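Local coordinates for protein ribonucleoside-diphosphate reductase (Pseudomonas aeruginosa, PDB 5IM3) that probably reduces ribonucleoside diphosphates to the deoxyribonucleotides needed for DNA synthesis, and binds dATP as an allosteric nucleotide, at residues His247-Ala251 with His289-Gln293; Thr302-Tyr307 with Thr774-Ile778. One frame throughout, in Å; residues are numbered along the deposited sequence.

Interaction 1: residues His247-Ala251 with His289-Gln293; sequences HHEMA and HERDQ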
loop_
_atom_site.group_PDB
_atom_site.type_symbol
_atom_site.label_atom_id
_atom_site.label_comp_id
_atom_site.label_asym_id
_atom_site.label_seq_id
_atom_site.Cartn_x
_atom_site.Cartn_y
_atom_site.Cartn_z
ATOM N N HIS A 247 -64.625 6.727 -6.147
ATOM C CA HIS A 247 -63.978 7.342 -7.300
ATOM C C HIS A 247 -64.997 7.897 -8.290
ATOM O O HIS A 247 -65.087 9.115 -8.468
ATOM C CB HIS A 247 -63.060 6.345 -8.007
ATOM C CG HIS A 247 -62.479 6.869 -9.282
ATOM N ND1 HIS A 247 -62.773 6.322 -10.514
ATOM C CD2 HIS A 247 -61.640 7.905 -9.521
ATOM C CE1 HIS A 247 -62.132 6.990 -11.454
ATOM N NE2 HIS A 247 -61.436 7.957 -10.879
ATOM N N HIS A 248 -65.762 7.024 -8.951
ATOM C CA HIS A 248 -66.721 7.498 -9.945
ATOM C C HIS A 248 -67.731 8.470 -9.352
ATOM O O HIS A 248 -68.379 9.209 -10.101
ATOM C CB HIS A 248 -67.441 6.315 -10.590
ATOM C CG HIS A 248 -66.596 5.563 -11.572
ATOM N ND1 HIS A 248 -65.953 4.387 -11.251
ATOM C CD2 HIS A 248 -66.276 5.829 -12.860
ATOM C CE1 HIS A 248 -65.280 3.956 -12.304
ATOM N NE2 HIS A 248 -65.460 4.813 -13.293
ATOM N N GLU A 249 -67.880 8.487 -8.026
ATOM C CA GLU A 249 -68.676 9.517 -7.376
ATOM C C GLU A 249 -68.045 10.897 -7.515
ATOM O O GLU A 249 -68.739 11.905 -7.336
ATOM C CB GLU A 249 -68.858 9.160 -5.900
ATOM C CG GLU A 249 -70.129 9.696 -5.271
ATOM C CD GLU A 249 -70.348 9.153 -3.870
ATOM O OE1 GLU A 249 -70.794 9.921 -2.992
ATOM O OE2 GLU A 249 -70.062 7.956 -3.647
ATOM N N MET A 250 -66.749 10.967 -7.833
ATOM C CA MET A 250 -66.087 12.244 -8.075
ATOM C C MET A 250 -66.527 12.900 -9.372
ATOM O O MET A 250 -66.246 14.087 -9.571
ATOM C CB MET A 250 -64.568 12.061 -8.109
ATOM C CG MET A 250 -63.946 11.770 -6.766
ATOM S SD MET A 250 -64.230 13.101 -5.585
ATOM C CE MET A 250 -65.533 12.352 -4.618
ATOM N N ALA A 251 -67.194 12.163 -10.260
ATOM C CA ALA A 251 -67.653 12.755 -11.510
ATOM C C ALA A 251 -68.546 13.962 -11.260
ATOM O O ALA A 251 -68.578 14.889 -12.078
ATOM C CB ALA A 251 -68.393 11.706 -12.340
ATOM N N HIS A 289 -62.278 13.530 -13.507
ATOM C CA HIS A 289 -61.991 12.696 -12.344
ATOM C C HIS A 289 -61.252 11.414 -12.708
ATOM O O HIS A 289 -60.634 10.802 -11.830
ATOM C CB HIS A 289 -63.286 12.333 -11.617
ATOM C CG HIS A 289 -64.051 11.223 -12.270
ATOM N ND1 HIS A 289 -64.872 11.427 -13.357
ATOM C CD2 HIS A 289 -64.114 9.899 -11.991
ATOM C CE1 HIS A 289 -65.410 10.275 -13.718
ATOM N NE2 HIS A 289 -64.966 9.333 -12.906
ATOM N N GLU A 290 -61.303 10.988 -13.971
ATOM C CA GLU A 290 -60.624 9.758 -14.363
ATOM C C GLU A 290 -59.107 9.899 -14.348
ATOM O O GLU A 290 -58.406 8.886 -14.280
ATOM C CB GLU A 290 -61.089 9.322 -15.751
ATOM C CG GLU A 290 -62.471 8.673 -15.771
ATOM C CD GLU A 290 -62.485 7.280 -15.157
ATOM O OE1 GLU A 290 -61.404 6.766 -14.805
ATOM O OE2 GLU A 290 -63.581 6.693 -15.032
ATOM N N ARG A 291 -58.580 11.121 -14.410
ATOM C CA ARG A 291 -57.131 11.292 -14.400
ATOM C C ARG A 291 -56.512 10.975 -13.046
ATOM O O ARG A 291 -55.285 10.881 -12.956
ATOM C CB ARG A 291 -56.777 12.713 -14.837
ATOM C CG ARG A 291 -57.465 13.103 -16.136
ATOM C CD ARG A 291 -56.855 14.332 -16.772
ATOM N NE ARG A 291 -57.656 14.802 -17.899
ATOM C CZ ARG A 291 -57.269 15.743 -18.752
ATOM N NH1 ARG A 291 -56.081 16.317 -18.615
ATOM N NH2 ARG A 291 -58.067 16.107 -19.746
ATOM N N ASP A 292 -57.323 10.794 -12.001
ATOM C CA ASP A 292 -56.800 10.285 -10.738
ATOM C C ASP A 292 -56.278 8.862 -10.885
ATOM O O ASP A 292 -55.383 8.447 -10.138
ATOM C CB ASP A 292 -57.883 10.337 -9.659
ATOM C CG ASP A 292 -58.027 11.711 -9.037
ATOM O OD1 ASP A 292 -57.360 12.657 -9.507
ATOM O OD2 ASP A 292 -58.814 11.848 -8.076
ATOM N N GLN A 293 -56.823 8.100 -11.834
ATOM C CA GLN A 293 -56.377 6.730 -12.054
ATOM C C GLN A 293 -54.957 6.656 -12.604
ATOM O O GLN A 293 -54.368 5.569 -12.603
ATOM C CB GLN A 293 -57.338 6.017 -13.011
ATOM C CG GLN A 293 -58.814 6.106 -12.622
ATOM C CD GLN A 293 -59.101 5.518 -11.253
ATOM O OE1 GLN A 293 -58.821 6.140 -10.229
ATOM N NE2 GLN A 293 -59.659 4.313 -11.229
#

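Interaction 2: residues Thr302-Tyr307 with Thr774-Ile778; sequences TLYDRY and TIANI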
loop_
_atom_site.group_PDB
_atom_site.type_symbol
_atom_site.label_atom_id
_atom_site.label_comp_id
_atom_site.label_asym_id
_atom_site.label_seq_id
_atom_site.Cartn_x
_atom_site.Cartn_y
_atom_site.Cartn_z
ATOM N N THR A 302 -45.992 11.706 -3.128
ATOM C CA THR A 302 -45.182 12.915 -3.251
ATOM C C THR A 302 -46.047 14.165 -3.152
ATOM O O THR A 302 -45.750 15.083 -2.379
ATOM C CB THR A 302 -44.420 12.899 -4.576
ATOM O OG1 THR A 302 -43.545 11.766 -4.615
ATOM C CG2 THR A 302 -43.603 14.178 -4.745
ATOM N N LEU A 303 -47.118 14.222 -3.944
ATOM C CA LEU A 303 -48.004 15.380 -3.909
ATOM C C LEU A 303 -48.657 15.530 -2.544
ATOM O O LEU A 303 -48.663 16.620 -1.962
ATOM C CB LEU A 303 -49.065 15.257 -5.006
ATOM C CG LEU A 303 -48.547 15.351 -6.445
ATOM C CD1 LEU A 303 -49.672 15.121 -7.440
ATOM C CD2 LEU A 303 -47.879 16.697 -6.698
ATOM N N TYR A 304 -49.206 14.439 -2.009
ATOM C CA TYR A 304 -49.932 14.518 -0.746
ATOM C C TYR A 304 -49.025 14.957 0.391
ATOM O O TYR A 304 -49.432 15.754 1.244
ATOM C CB TYR A 304 -50.570 13.170 -0.418
ATOM C CG TYR A 304 -51.277 13.150 0.918
ATOM C CD1 TYR A 304 -52.618 13.492 1.020
ATOM C CD2 TYR A 304 -50.602 12.794 2.079
ATOM C CE1 TYR A 304 -53.267 13.481 2.239
ATOM C CE2 TYR A 304 -51.243 12.779 3.303
ATOM C CZ TYR A 304 -52.575 13.123 3.377
ATOM O OH TYR A 304 -53.214 13.108 4.596
ATOM N N ASP A 305 -47.795 14.444 0.428
ATOM C CA ASP A 305 -46.919 14.727 1.560
ATOM C C ASP A 305 -46.478 16.184 1.578
ATOM O O ASP A 305 -46.400 16.796 2.649
ATOM C CB ASP A 305 -45.700 13.805 1.530
ATOM C CG ASP A 305 -46.054 12.355 1.804
ATOM O OD1 ASP A 305 -47.174 12.091 2.289
ATOM O OD2 ASP A 305 -45.202 11.478 1.543
ATOM N N ARG A 306 -46.199 16.764 0.411
ATOM C CA ARG A 306 -45.490 18.038 0.358
ATOM C C ARG A 306 -46.144 19.119 -0.491
ATOM O O ARG A 306 -45.816 20.294 -0.289
ATOM C CB ARG A 306 -44.056 17.824 -0.152
ATOM C CG ARG A 306 -43.185 17.026 0.811
ATOM C CD ARG A 306 -41.747 16.902 0.325
ATOM N NE ARG A 306 -41.637 16.120 -0.905
ATOM C CZ ARG A 306 -40.491 15.662 -1.402
ATOM N NH1 ARG A 306 -39.343 15.899 -0.774
ATOM N NH2 ARG A 306 -40.488 14.961 -2.528
ATOM N N TYR A 307 -47.049 18.791 -1.413
ATOM C CA TYR A 307 -47.570 19.793 -2.337
ATOM C C TYR A 307 -49.029 20.164 -2.113
ATOM O O TYR A 307 -49.396 21.316 -2.359
ATOM C CB TYR A 307 -47.387 19.318 -3.784
ATOM C CG TYR A 307 -45.950 19.409 -4.249
ATOM C CD1 TYR A 307 -45.479 20.546 -4.890
ATOM C CD2 TYR A 307 -45.059 18.367 -4.025
ATOM C CE1 TYR A 307 -44.164 20.641 -5.308
ATOM C CE2 TYR A 307 -43.739 18.451 -4.439
ATOM C CZ TYR A 307 -43.301 19.592 -5.079
ATOM O OH TYR A 307 -41.993 19.691 -5.496
ATOM N N THR A 774 -38.351 15.421 -8.486
ATOM C CA THR A 774 -39.703 15.327 -7.947
ATOM C C THR A 774 -40.735 15.129 -9.053
ATOM O O THR A 774 -41.603 14.253 -8.951
ATOM C CB THR A 774 -40.024 16.574 -7.124
ATOM O OG1 THR A 774 -39.074 16.701 -6.061
ATOM C CG2 THR A 774 -41.426 16.485 -6.533
ATOM N N ILE A 775 -40.661 15.929 -10.122
ATOM C CA ILE A 775 -41.731 15.928 -11.116
ATOM C C ILE A 775 -41.719 14.666 -11.973
ATOM O O ILE A 775 -42.759 14.291 -12.526
ATOM C CB ILE A 775 -41.662 17.191 -12.000
ATOM C CG1 ILE A 775 -40.338 17.266 -12.761
ATOM C CG2 ILE A 775 -41.865 18.441 -11.146
ATOM C CD1 ILE A 775 -40.248 18.460 -13.701
ATOM N N ALA A 776 -40.571 14.000 -12.110
ATOM C CA ALA A 776 -40.562 12.684 -12.738
ATOM C C ALA A 776 -41.247 11.654 -11.848
ATOM O O ALA A 776 -41.998 10.803 -12.336
ATOM C CB ALA A 776 -39.127 12.257 -13.053
ATOM N N ASN A 777 -41.007 11.724 -10.536
ATOM C CA ASN A 777 -41.715 10.855 -9.603
ATOM C C ASN A 777 -43.210 11.141 -9.608
ATOM O O ASN A 777 -44.026 10.219 -9.491
ATOM C CB ASN A 777 -41.153 11.027 -8.192
ATOM C CG ASN A 777 -39.765 10.444 -8.040
ATOM O OD1 ASN A 777 -39.119 10.075 -9.022
ATOM N ND2 ASN A 777 -39.296 10.357 -6.803
ATOM N N ILE A 778 -43.592 12.416 -9.725
ATOM C CA ILE A 778 -45.011 12.758 -9.756
ATOM C C ILE A 778 -45.672 12.141 -10.982
ATOM O O ILE A 778 -46.781 11.603 -10.901
ATOM C CB ILE A 778 -45.197 14.286 -9.717
ATOM C CG1 ILE A 778 -44.716 14.845 -8.375
ATOM C CG2 ILE A 778 -46.663 14.661 -9.948
ATOM C CD1 ILE A 778 -44.659 16.356 -8.322
#

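Interaction 1: residues His247-Ala251 with His289-Gln293
With chi1 at 174°, the ring of His247 swings away from its own backbone N and reaches the 3-10 turn 289-293, while His289, its CG set between backbone N and carbonyl carbon (chi1 79°), turns its ring back toward 247-251. The three rings of His247, His248 and His289 form an aromatic cluster where a type I beta turn, His247 to Met250, leads into helix 250-267. His247 is sandwiched: CD2 of His289 lies over one face and the side-chain amide of Gln293 over the other, nearly parallel to the ring (14°). Its NE2 donates to His289 O at 3.1 Å, a bent bond that meets the carbonyl from above its plane. At the ring edge, Glu290 OE1 lies 3.4 Å from His247 CE1. The rings of His247 and His289 are oblique, centroids 4.8 Å apart. Glu171 accepts from His248 ND1 and so helps to hold this ring of the cluster in place, and Arg232 of helix 219-239 touches His247. On the side away from Glu290 CG, the His289 ring is covered by the backbone of Ala251, whose CB comes within 3.6 Å of His289 CE1.

Interaction 2: residues Thr302-Tyr307 with Thr774-Ile778
Thr774 pushes its methyl between two side chains of helix 297-307: CG2 lies 3.6 Å from Thr302 CG2 and 3.4 Å from Tyr307 OH. The threonine methyls meet because in both residues CG2 stands anti to the backbone N, leaving each OG1 on the other branch; that of Thr302 is bonded back to Leu298 O in its own helix. Tyr307 arrives from the opposite direction to Thr774, and its hydroxyl is hydrogen-bonded to Thr357 OG1, which steadies the outer end of the ring against the methyl. One turn further along 774-778, Ile778 crosses Leu303 at about a right angle, its CD1 3.6 Å from Leu303 CD2, while its CG1 packs at 3.9 Å on Thr302 CG2. The segments 302-307 and 774-778 run at 136° to each other, their axes 10.9 Å apart at the closest, joining the all-alpha domain to the barrel domain of the reductase large chain across 466 intervening residues. Helix 357-362 borders the seam, where Leu360 touches both Tyr307 and Ile778, and Phe322 of helix 319-330 packs on Leu303 and Tyr307. At the more exposed margin, the chain of Arg306 bends at chi3 (-66°) and brings NH2 to 4.2 Å from Thr774 OG1.

The two contacts follow one another along the chain, interaction 1 closing shortly before helix 297-307 carries the first half of interaction 2. Their centres are 19 Å apart and their nearest atoms about 8 Å, without touching. Interaction 1 lies farther out, about 27 Å from the centre of the chain against 11 Å, and joins elements close in sequence; interaction 2 brings together distant parts of the chain. Both are partly buried. Chemistry follows place: imidazoles, a carboxylate and an amide in the first, with one hydrogen bond across, and methyl and aliphatic branches in the second, where the hydroxyls of Thr302 and Tyr307 bond outside the contact. Helix 319-330 touches both, through Asp292 in one and Leu303 and Tyr307 in the other.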